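Peroxidase (Cellulomonas bogoriensis 69B4 = DSM 16987, PDB 6QZO) binds heme b and probably acts as a DyP-type peroxidase, using hydrogen peroxide to oxidise its substrates. Local coordinates at residues Asp244-Arg248 / Gly249-Ala253; Glu290-Ile293 / Arg294-Pro298; Leu351-Glu354 / Trp355-Pro358. All coordinates share one frame; numbering follows the deposited sequence.

Contact 1: residues Asp244-Arg248 / Gly249-Ala253; sequences DELSR and GAREA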
loop_
_atom_site.group_PDB
_atom_site.type_symbol
_atom_site.label_atom_id
_atom_site.label_comp_id
_atom_site.label_asym_id
_atom_site.label_seq_id
_atom_site.Cartn_x
_atom_site.Cartn_y
_atom_site.Cartn_z
ATOM N N ASP A 244 0.738 21.622 -9.299
ATOM C CA ASP A 244 1.990 22.246 -8.788
ATOM C C ASP A 244 2.198 23.646 -9.387
ATOM O O ASP A 244 2.942 24.426 -8.774
ATOM C CB ASP A 244 3.190 21.333 -9.034
ATOM C CG ASP A 244 3.257 20.182 -8.065
ATOM O OD1 ASP A 244 2.378 20.121 -7.164
ATOM O OD2 ASP A 244 4.186 19.354 -8.224
ATOM N N GLU A 245 1.562 23.950 -10.523
ATOM C CA GLU A 245 1.664 25.264 -11.218
ATOM C C GLU A 245 0.820 26.327 -10.502
ATOM O O GLU A 245 0.916 27.506 -10.896
ATOM C CB GLU A 245 1.229 25.139 -12.678
ATOM C CG GLU A 245 2.123 24.229 -13.515
ATOM C CD GLU A 245 1.597 23.946 -14.916
ATOM O OE1 GLU A 245 0.366 24.085 -15.144
ATOM O OE2 GLU A 245 2.430 23.647 -15.796
ATOM N N LEU A 246 -0.025 25.949 -9.538
ATOM C CA LEU A 246 -0.940 26.905 -8.831
ATOM C C LEU A 246 -0.276 27.405 -7.552
ATOM O O LEU A 246 0.254 26.588 -6.793
ATOM C CB LEU A 246 -2.270 26.250 -8.457
ATOM C CG LEU A 246 -3.174 25.762 -9.587
ATOM C CD1 LEU A 246 -4.514 25.318 -9.029
ATOM C CD2 LEU A 246 -3.372 26.811 -10.660
ATOM N N SER A 247 -0.338 28.713 -7.309
ATOM C CA SER A 247 -0.101 29.319 -5.975
ATOM C C SER A 247 -1.044 28.682 -4.953
ATOM O O SER A 247 -2.086 28.135 -5.353
ATOM C CB SER A 247 -0.326 30.799 -6.017
ATOM O OG SER A 247 -1.713 31.079 -6.095
ATOM N N ARG A 248 -0.679 28.783 -3.683
ATOM C CA ARG A 248 -1.536 28.449 -2.515
ATOM C C ARG A 248 -2.916 29.111 -2.636
ATOM O O ARG A 248 -3.926 28.423 -2.373
ATOM C CB ARG A 248 -0.840 28.946 -1.247
ATOM C CG ARG A 248 -1.265 28.237 0.024
ATOM C CD ARG A 248 -0.273 27.152 0.410
ATOM N NE ARG A 248 -0.494 26.906 1.827
ATOM C CZ ARG A 248 -0.411 25.725 2.424
ATOM N NH1 ARG A 248 -0.023 24.641 1.766
ATOM N NH2 ARG A 248 -0.701 25.650 3.713
ATOM N N GLY A 249 -2.951 30.402 -2.987
ATOM C CA GLY A 249 -4.190 31.203 -3.086
ATOM C C GLY A 249 -5.151 30.642 -4.125
ATOM O O GLY A 249 -6.374 30.587 -3.852
ATOM N N ALA A 250 -4.614 30.248 -5.280
ATOM C CA ALA A 250 -5.371 29.662 -6.412
ATOM C C ALA A 250 -5.894 28.269 -6.033
ATOM O O ALA A 250 -6.996 27.919 -6.475
ATOM C CB ALA A 250 -4.509 29.622 -7.655
ATOM N N ARG A 251 -5.134 27.503 -5.244
ATOM C CA ARG A 251 -5.546 26.146 -4.789
ATOM C C ARG A 251 -6.684 26.262 -3.779
ATOM O O ARG A 251 -7.592 25.418 -3.802
ATOM C CB ARG A 251 -4.400 25.405 -4.117
ATOM C CG ARG A 251 -3.312 24.926 -5.063
ATOM C CD ARG A 251 -2.219 24.219 -4.284
ATOM N NE ARG A 251 -1.284 23.548 -5.175
ATOM C CZ ARG A 251 -0.309 22.736 -4.785
ATOM N NH1 ARG A 251 -0.128 22.478 -3.503
ATOM N NH2 ARG A 251 0.481 22.177 -5.683
ATOM N N GLU A 252 -6.606 27.251 -2.902
ATOM C CA GLU A 252 -7.635 27.511 -1.868
ATOM C C GLU A 252 -8.904 28.025 -2.556
ATOM O O GLU A 252 -10.001 27.556 -2.195
ATOM C CB GLU A 252 -7.071 28.459 -0.813
ATOM C CG GLU A 252 -5.995 27.791 0.026
ATOM C CD GLU A 252 -5.377 28.644 1.116
ATOM O OE1 GLU A 252 -5.417 29.880 0.974
ATOM O OE2 GLU A 252 -4.875 28.072 2.107
ATOM N N ALA A 253 -8.760 28.905 -3.542
ATOM C CA ALA A 253 -9.899 29.454 -4.311
ATOM C C ALA A 253 -10.631 28.305 -5.027
ATOM O O ALA A 253 -11.875 28.363 -5.096
ATOM C CB ALA A 253 -9.439 30.517 -5.271
#
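Arg251 reaches back from the first turn of helix 248-255 to Asp244, and its side chain can be followed atom by atom. CB rests beside the carbonyl oxygens of Ser247 and Arg248. Arg251 CG packs on Leu246, 3.8 Å from Leu246 CB, and also lies close to Ser247 O. The chain is extended from CG to NE, which carries CD past Ser247 O and the guanidinium out to the preceding loop. At the tip Arg251 NH2 makes a salt bridge of 3.2 Å to Asp244 OD1, which approaches at the edge of the guanidinium, near its plane; NH2 also bonds to Trp243 O. NH1 turns to Glu89 of the second subunit. Asp244 in turn holds Lys164 and Arg160 of that subunit through OD2, so the intramolecular pair lies within an ionic cluster across the dimer interface. With an alanine here, Asp244 OD1 and Glu89 of the second subunit would probably each lose a positive mate, and Trp243 its cation-pi partner. Beside Arg251 CG, Leu246 CB also meets Ala250 CB at 4.1 Å. Ser247 starts the helix: its OG sits between backbone N and carbonyl carbon (chi1 74°), where Ser247 OG accepts from Ala250 N at 3.1 Å with an N-H...O angle of 161°. Ser247 O takes Arg251 N, also at 3.1 Å, and Arg248 O takes Glu252 N at 3.0 Å. The arrangement is a classical serine N-cap, opening a surface helix of the C-terminal DyP domain beside the subunit interface.

Contact 2: residues Glu290-Ile293 / Arg294-Pro298; sequences EAHI and RRARP. With HEM (protoporphyrin IX containing Fe), chain I.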
loop_
_atom_site.group_PDB
_atom_site.type_symbol
_atom_site.label_atom_id
_atom_site.label_comp_id
_atom_site.label_asym_id
_atom_site.label_seq_id
_atom_site.Cartn_x
_atom_site.Cartn_y
_atom_site.Cartn_z
ATOM N N GLU A 290 -17.625 29.004 -8.846
ATOM C CA GLU A 290 -17.294 27.664 -9.401
ATOM C C GLU A 290 -16.364 26.900 -8.452
ATOM O O GLU A 290 -15.802 25.883 -8.867
ATOM C CB GLU A 290 -16.687 27.855 -10.789
ATOM C CG GLU A 290 -17.732 28.288 -11.808
ATOM C CD GLU A 290 -17.229 28.483 -13.219
ATOM O OE1 GLU A 290 -15.985 28.552 -13.404
ATOM O OE2 GLU A 290 -18.081 28.512 -14.121
ATOM N N ALA A 291 -16.231 27.365 -7.214
ATOM C CA ALA A 291 -15.462 26.707 -6.128
ATOM C C ALA A 291 -16.125 25.363 -5.810
ATOM O O ALA A 291 -17.371 25.310 -5.811
ATOM C CB ALA A 291 -15.410 27.582 -4.906
ATOM N N HIS A 292 -15.320 24.340 -5.528
ATOM C CA HIS A 292 -15.772 22.939 -5.351
ATOM C C HIS A 292 -16.924 22.887 -4.341
ATOM O O HIS A 292 -17.917 22.211 -4.617
ATOM C CB HIS A 292 -14.589 22.036 -4.949
ATOM C CG HIS A 292 -14.929 20.583 -4.849
ATOM N ND1 HIS A 292 -15.384 19.853 -5.925
ATOM C CD2 HIS A 292 -14.865 19.719 -3.802
ATOM C CE1 HIS A 292 -15.601 18.603 -5.547
ATOM N NE2 HIS A 292 -15.283 18.485 -4.238
ATOM N N ILE A 293 -16.783 23.545 -3.195
ATOM C CA ILE A 293 -17.722 23.332 -2.056
ATOM C C ILE A 293 -19.004 24.134 -2.304
ATOM O O ILE A 293 -20.021 23.829 -1.658
ATOM C CB ILE A 293 -17.073 23.674 -0.699
ATOM C CG1 ILE A 293 -16.836 25.176 -0.523
ATOM C CG2 ILE A 293 -15.810 22.857 -0.506
ATOM C CD1 ILE A 293 -16.563 25.575 0.898
ATOM N N ARG A 294 -18.961 25.130 -3.182
ATOM C CA ARG A 294 -20.187 25.855 -3.595
ATOM C C ARG A 294 -20.978 24.940 -4.536
ATOM O O ARG A 294 -22.175 24.780 -4.319
ATOM C CB ARG A 294 -19.841 27.192 -4.255
ATOM C CG ARG A 294 -21.058 27.996 -4.680
ATOM C CD ARG A 294 -20.662 29.224 -5.467
ATOM N NE ARG A 294 -20.105 30.252 -4.609
ATOM C CZ ARG A 294 -20.817 31.099 -3.867
ATOM N NH1 ARG A 294 -22.143 31.030 -3.855
ATOM N NH2 ARG A 294 -20.200 32.011 -3.123
ATOM N N ARG A 295 -20.311 24.359 -5.527
ATOM C CA ARG A 295 -20.954 23.560 -6.600
ATOM C C ARG A 295 -21.397 22.194 -6.051
ATOM O O ARG A 295 -22.348 21.632 -6.615
ATOM C CB ARG A 295 -19.995 23.414 -7.787
ATOM C CG ARG A 295 -19.644 24.730 -8.454
ATOM C CD ARG A 295 -20.838 25.374 -9.122
ATOM N NE ARG A 295 -21.327 24.559 -10.227
ATOM C CZ ARG A 295 -22.475 24.756 -10.866
ATOM N NH1 ARG A 295 -23.282 25.743 -10.505
ATOM N NH2 ARG A 295 -22.823 23.943 -11.838
ATOM N N ALA A 296 -20.736 21.689 -5.005
ATOM C CA ALA A 296 -20.948 20.332 -4.447
ATOM C C ALA A 296 -21.983 20.367 -3.319
ATOM O O ALA A 296 -22.554 19.296 -3.010
ATOM C CB ALA A 296 -19.640 19.770 -3.967
ATOM N N ARG A 297 -22.222 21.547 -2.747
ATOM C CA ARG A 297 -23.187 21.762 -1.639
ATOM C C ARG A 297 -24.548 21.170 -2.027
ATOM O O ARG A 297 -24.925 21.213 -3.193
ATOM C CB ARG A 297 -23.302 23.259 -1.331
ATOM C CG ARG A 297 -24.036 23.548 -0.034
ATOM C CD ARG A 297 -24.276 25.011 0.236
ATOM N NE ARG A 297 -24.955 25.128 1.517
ATOM C CZ ARG A 297 -24.364 25.422 2.686
ATOM N NH1 ARG A 297 -23.049 25.617 2.751
ATOM N NH2 ARG A 297 -25.090 25.503 3.792
ATOM N N PRO A 298 -25.319 20.584 -1.077
ATOM C CA PRO A 298 -26.706 20.212 -1.336
ATOM C C PRO A 298 -27.556 21.406 -1.799
ATOM O O PRO A 298 -27.505 22.441 -1.165
ATOM C CB PRO A 298 -27.210 19.712 0.035
ATOM C CG PRO A 298 -25.964 19.230 0.725
ATOM C CD PRO A 298 -24.894 20.211 0.287
HETATM C CHA HEM I . -15.979 18.617 -0.337
HETATM C CHB HEM I . -11.856 17.341 -2.464
HETATM C CHC HEM I . -14.351 14.946 -5.837
HETATM C CHD HEM I . -18.451 15.876 -3.478
HETATM C C1A HEM I . -14.654 18.495 -0.650
HETATM C C2A HEM I . -13.602 19.192 0.013
HETATM C C3A HEM I . -12.444 18.839 -0.602
HETATM C C4A HEM I . -12.774 17.909 -1.612
HETATM C CMA HEM I . -11.044 19.319 -0.275
HETATM C CAA HEM I . -13.739 20.192 1.148
HETATM C CBA HEM I . -13.694 19.557 2.537
HETATM C CGA HEM I . -14.962 18.806 2.781
HETATM O O1A HEM I . -14.969 17.578 2.490
HETATM O O2A HEM I . -15.972 19.407 3.245
HETATM C C1B HEM I . -12.210 16.581 -3.572
HETATM C C2B HEM I . -11.235 16.063 -4.467
HETATM C C3B HEM I . -11.930 15.383 -5.438
HETATM C C4B HEM I . -13.347 15.528 -5.080
HETATM C CMB HEM I . -9.723 16.226 -4.344
HETATM C CAB HEM I . -11.454 14.577 -6.580
HETATM C CBB HEM I . -10.190 14.183 -6.734
HETATM C C1C HEM I . -15.684 14.971 -5.497
HETATM C C2C HEM I . -16.690 14.364 -6.246
HETATM C C3C HEM I . -17.885 14.608 -5.611
HETATM C C4C HEM I . -17.579 15.391 -4.427
HETATM C CMC HEM I . -16.572 13.582 -7.526
HETATM C CAC HEM I . -19.098 14.032 -6.249
HETATM C CBC HEM I . -20.321 14.135 -5.807
HETATM C C1D HEM I . -18.078 16.721 -2.413
HETATM C C2D HEM I . -19.058 17.244 -1.443
HETATM C C3D HEM I . -18.377 18.022 -0.582
HETATM C C4D HEM I . -16.977 17.952 -1.032
HETATM C CMD HEM I . -20.562 17.034 -1.381
HETATM C CAD HEM I . -18.959 18.796 0.607
HETATM C CBD HEM I . -19.396 20.212 0.175
HETATM C CGD HEM I . -20.043 21.063 1.261
HETATM O O1D HEM I . -21.242 20.897 1.572
HETATM O O2D HEM I . -19.401 21.980 1.849
HETATM N NA HEM I . -14.130 17.716 -1.640
HETATM N NB HEM I . -13.438 16.249 -3.973
HETATM N NC HEM I . -16.217 15.596 -4.409
HETATM N ND HEM I . -16.854 17.178 -2.116
HETATM FE FE HEM I . -15.231 16.797 -3.009
#
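Glu290 meets Arg295 through its backbone, Glu290 CA lying 3.9 Å from Arg295 CG, while the arginine's polar end turns away to the carbonyl oxygens of Ala349 and Arg345. Ala291, the N-cap residue, offers its carbonyl oxygen to two amides: Arg295 N bonds to Ala291 O at 3.1 Å, and Arg294 N more weakly. His292 follows as the axial ligand of the heme, with NE2 2.1 Å from the iron. Its ring swings out with CG opposite the backbone N (chi1 -176°), Ala296 CB lies over one ring face, and ND1 is held by Asp350, which, with the iron bond, helps fix the ring's rotation and would probably make the imidazole a stronger donor to iron. His292 O accepts from Ala296 N at 2.9 Å. Ile293 sets CG2 3.8 Å from HEM CAA, and its carbonyl oxygen takes a weak bond from Arg297 N. Beyond it, Ala296 O comes within 3.4 Å of HEM CMD, so this short helix lines the proximal side of the cofactor. Helix 292-296 is flanked by two others: Leu346 of helix 340-348 packs on His292, Arg295 and Ala296, while Ile255 of helix 248-255 packs on His292 and Ile293.

Contact 3: residues Leu351-Glu354 / Trp355-Pro358; sequences LLNE and WTFP. With HEM (protoporphyrin IX containing Fe), chain I.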
loop_
_atom_site.group_PDB
_atom_site.type_symbol
_atom_site.label_atom_id
_atom_site.label_comp_id
_atom_site.label_asym_id
_atom_site.label_seq_id
_atom_site.Cartn_x
_atom_site.Cartn_y
_atom_site.Cartn_z
ATOM N N LEU A 351 -14.111 24.368 -10.628
ATOM C CA LEU A 351 -12.695 24.761 -10.890
ATOM C C LEU A 351 -11.780 23.531 -10.750
ATOM O O LEU A 351 -10.821 23.403 -11.526
ATOM C CB LEU A 351 -12.297 25.863 -9.908
ATOM C CG LEU A 351 -12.891 27.246 -10.179
ATOM C CD1 LEU A 351 -12.442 28.210 -9.089
ATOM C CD2 LEU A 351 -12.503 27.766 -11.566
ATOM N N LEU A 352 -12.099 22.643 -9.808
ATOM C CA LEU A 352 -11.330 21.418 -9.467
ATOM C C LEU A 352 -11.222 20.474 -10.678
ATOM O O LEU A 352 -10.229 19.721 -10.745
ATOM C CB LEU A 352 -12.031 20.722 -8.297
ATOM C CG LEU A 352 -11.317 19.498 -7.727
ATOM C CD1 LEU A 352 -9.947 19.868 -7.191
ATOM C CD2 LEU A 352 -12.127 18.845 -6.636
ATOM N N ASN A 353 -12.198 20.503 -11.591
ATOM C CA ASN A 353 -12.211 19.639 -12.805
ATOM C C ASN A 353 -10.965 19.870 -13.659
ATOM O O ASN A 353 -10.701 19.004 -14.506
ATOM C CB ASN A 353 -13.443 19.883 -13.687
ATOM C CG ASN A 353 -14.701 19.293 -13.104
ATOM O OD1 ASN A 353 -14.649 18.357 -12.304
ATOM N ND2 ASN A 353 -15.838 19.840 -13.489
ATOM N N GLU A 354 -10.259 21.002 -13.489
ATOM C CA GLU A 354 -9.062 21.323 -14.311
ATOM C C GLU A 354 -7.859 20.475 -13.860
ATOM O O GLU A 354 -6.914 20.359 -14.652
ATOM C CB GLU A 354 -8.772 22.824 -14.264
ATOM C CG GLU A 354 -7.636 23.272 -15.195
ATOM C CD GLU A 354 -7.556 24.783 -15.413
ATOM O OE1 GLU A 354 -8.576 25.489 -15.109
ATOM O OE2 GLU A 354 -6.493 25.275 -15.896
ATOM N N TRP A 355 -7.891 19.904 -12.652
ATOM C CA TRP A 355 -6.735 19.189 -12.029
ATOM C C TRP A 355 -7.124 17.790 -11.529
ATOM O O TRP A 355 -6.275 17.129 -10.933
ATOM C CB TRP A 355 -6.131 20.051 -10.916
ATOM C CG TRP A 355 -5.686 21.370 -11.468
ATOM C CD1 TRP A 355 -4.616 21.594 -12.282
ATOM C CD2 TRP A 355 -6.386 22.621 -11.374
ATOM N NE1 TRP A 355 -4.581 22.903 -12.675
ATOM C CE2 TRP A 355 -5.650 23.561 -12.124
ATOM C CE3 TRP A 355 -7.550 23.036 -10.721
ATOM C CZ2 TRP A 355 -6.045 24.890 -12.247
ATOM C CZ3 TRP A 355 -7.929 24.356 -10.823
ATOM C CH2 TRP A 355 -7.189 25.266 -11.573
ATOM N N THR A 356 -8.351 17.348 -11.797
ATOM C CA THR A 356 -8.868 16.004 -11.464
ATOM C C THR A 356 -9.594 15.458 -12.692
ATOM O O THR A 356 -10.018 16.271 -13.511
ATOM C CB THR A 356 -9.824 16.046 -10.264
ATOM O OG1 THR A 356 -10.964 16.788 -10.685
ATOM C CG2 THR A 356 -9.216 16.665 -9.023
ATOM N N PHE A 357 -9.727 14.136 -12.807
ATOM C CA PHE A 357 -10.543 13.497 -13.865
ATOM C C PHE A 357 -10.918 12.084 -13.439
ATOM O O PHE A 357 -10.103 11.349 -12.906
ATOM C CB PHE A 357 -9.865 13.607 -15.235
ATOM C CG PHE A 357 -8.454 13.076 -15.359
ATOM C CD1 PHE A 357 -7.361 13.906 -15.164
ATOM C CD2 PHE A 357 -8.227 11.763 -15.752
ATOM C CE1 PHE A 357 -6.068 13.410 -15.281
ATOM C CE2 PHE A 357 -6.929 11.273 -15.896
ATOM C CZ PHE A 357 -5.847 12.095 -15.658
ATOM N N PRO A 358 -12.201 11.674 -13.622
ATOM C CA PRO A 358 -12.629 10.324 -13.267
ATOM C C PRO A 358 -12.092 9.317 -14.288
ATOM O O PRO A 358 -12.275 9.542 -15.470
ATOM C CB PRO A 358 -14.166 10.395 -13.328
ATOM C CG PRO A 358 -14.502 11.853 -13.513
ATOM C CD PRO A 358 -13.302 12.473 -14.190
HETATM C CHA HEM I . -15.979 18.617 -0.337
HETATM C CHB HEM I . -11.856 17.341 -2.464
HETATM C CHC HEM I . -14.351 14.946 -5.837
HETATM C CHD HEM I . -18.451 15.876 -3.478
HETATM C C1A HEM I . -14.654 18.495 -0.650
HETATM C C2A HEM I . -13.602 19.192 0.013
HETATM C C3A HEM I . -12.444 18.839 -0.602
HETATM C C4A HEM I . -12.774 17.909 -1.612
HETATM C CMA HEM I . -11.044 19.319 -0.275
HETATM C CAA HEM I . -13.739 20.192 1.148
HETATM C CBA HEM I . -13.694 19.557 2.537
HETATM C CGA HEM I . -14.962 18.806 2.781
HETATM O O1A HEM I . -14.969 17.578 2.490
HETATM O O2A HEM I . -15.972 19.407 3.245
HETATM C C1B HEM I . -12.210 16.581 -3.572
HETATM C C2B HEM I . -11.235 16.063 -4.467
HETATM C C3B HEM I . -11.930 15.383 -5.438
HETATM C C4B HEM I . -13.347 15.528 -5.080
HETATM C CMB HEM I . -9.723 16.226 -4.344
HETATM C CAB HEM I . -11.454 14.577 -6.580
HETATM C CBB HEM I . -10.190 14.183 -6.734
HETATM C C1C HEM I . -15.684 14.971 -5.497
HETATM C C2C HEM I . -16.690 14.364 -6.246
HETATM C C3C HEM I . -17.885 14.608 -5.611
HETATM C C4C HEM I . -17.579 15.391 -4.427
HETATM C CMC HEM I . -16.572 13.582 -7.526
HETATM C CAC HEM I . -19.098 14.032 -6.249
HETATM C CBC HEM I . -20.321 14.135 -5.807
HETATM C C1D HEM I . -18.078 16.721 -2.413
HETATM C C2D HEM I . -19.058 17.244 -1.443
HETATM C C3D HEM I . -18.377 18.022 -0.582
HETATM C C4D HEM I . -16.977 17.952 -1.032
HETATM C CMD HEM I . -20.562 17.034 -1.381
HETATM C CAD HEM I . -18.959 18.796 0.607
HETATM C CBD HEM I . -19.396 20.212 0.175
HETATM C CGD HEM I . -20.043 21.063 1.261
HETATM O O1D HEM I . -21.242 20.897 1.572
HETATM O O2D HEM I . -19.401 21.980 1.849
HETATM N NA HEM I . -14.130 17.716 -1.640
HETATM N NB HEM I . -13.438 16.249 -3.973
HETATM N NC HEM I . -16.217 15.596 -4.409
HETATM N ND HEM I . -16.854 17.178 -2.116
HETATM FE FE HEM I . -15.231 16.797 -3.009
#
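Leu352 and Thr356 form the tight, buried half of this turn, their side chains crossing at about a right angle. Leu352 CG and Thr356 CG2 lie 3.8 Å apart, and both residues continue onto the heme: Leu352 CD2 is 3.6 Å from HEM C2B, and Thr356 CG2 is 3.5 Å from HEM CBB. Leu352 O is gripped twice, by Trp355 N and by Thr356 OG1, each at 3.0 Å. The donors arrive from opposite faces of the carbonyl plane, both well out of it. Thr356 can do this because its first torsion (chi1 66°) turns the hydroxyl back to the turn and points CG2 at the cofactor. The hydroxyl of this buried residue is thereby satisfied inside the turn itself.

The solvent side belongs to exposed Glu354, which runs alongside Trp355, both pointing the same way. Glu354 CB sits 3.6 Å above the centroid of the six-membered ring of Trp355, only 5° off its normal, a CH-pi contact. The extended chain then carries the carboxylate across the ring margin, where Glu354 CD is 3.5 Å from Trp355 CZ2 and the two planes are 14° apart, stacked. At the ring's benzo end, Leu351 O lies 3.1 Å from Trp355 CZ3. The indole is also packed by Thr254, Met197 and Leu246, so it is less open than the glutamate. Asn353 ND2 bonds to Leu346 O of helix 340-348.

A short 3-10 segment, 351-354, thus leads through Trp355 into strand 356-366, an edge strand, within this chain, of the four-stranded antiparallel sheet in the ferredoxin-like C-terminal DyP domain, with Leu352 and Thr356 forming part of the heme pocket.

All three contacts lie in the C-terminal DyP domain and follow one another along the chain, contact 1 first and contact 3 last. Their centres are about 17 Å (1 and 2), 14 Å (1 and 3) and 13 Å (2 and 3) apart, and each pair touches. Leu246 of contact 1 packs on Trp355 of contact 3, while Ala253 O meets both Ala291 and Leu351. Contacts 2 and 3 are joined by a probable hydrogen bond from Leu351 N to Glu290 O and share the heme. Helices 248-255 and 292-296 and the turn into strand 356-366 thus link the dimer interface, at contact 1, with the proximal heme pocket.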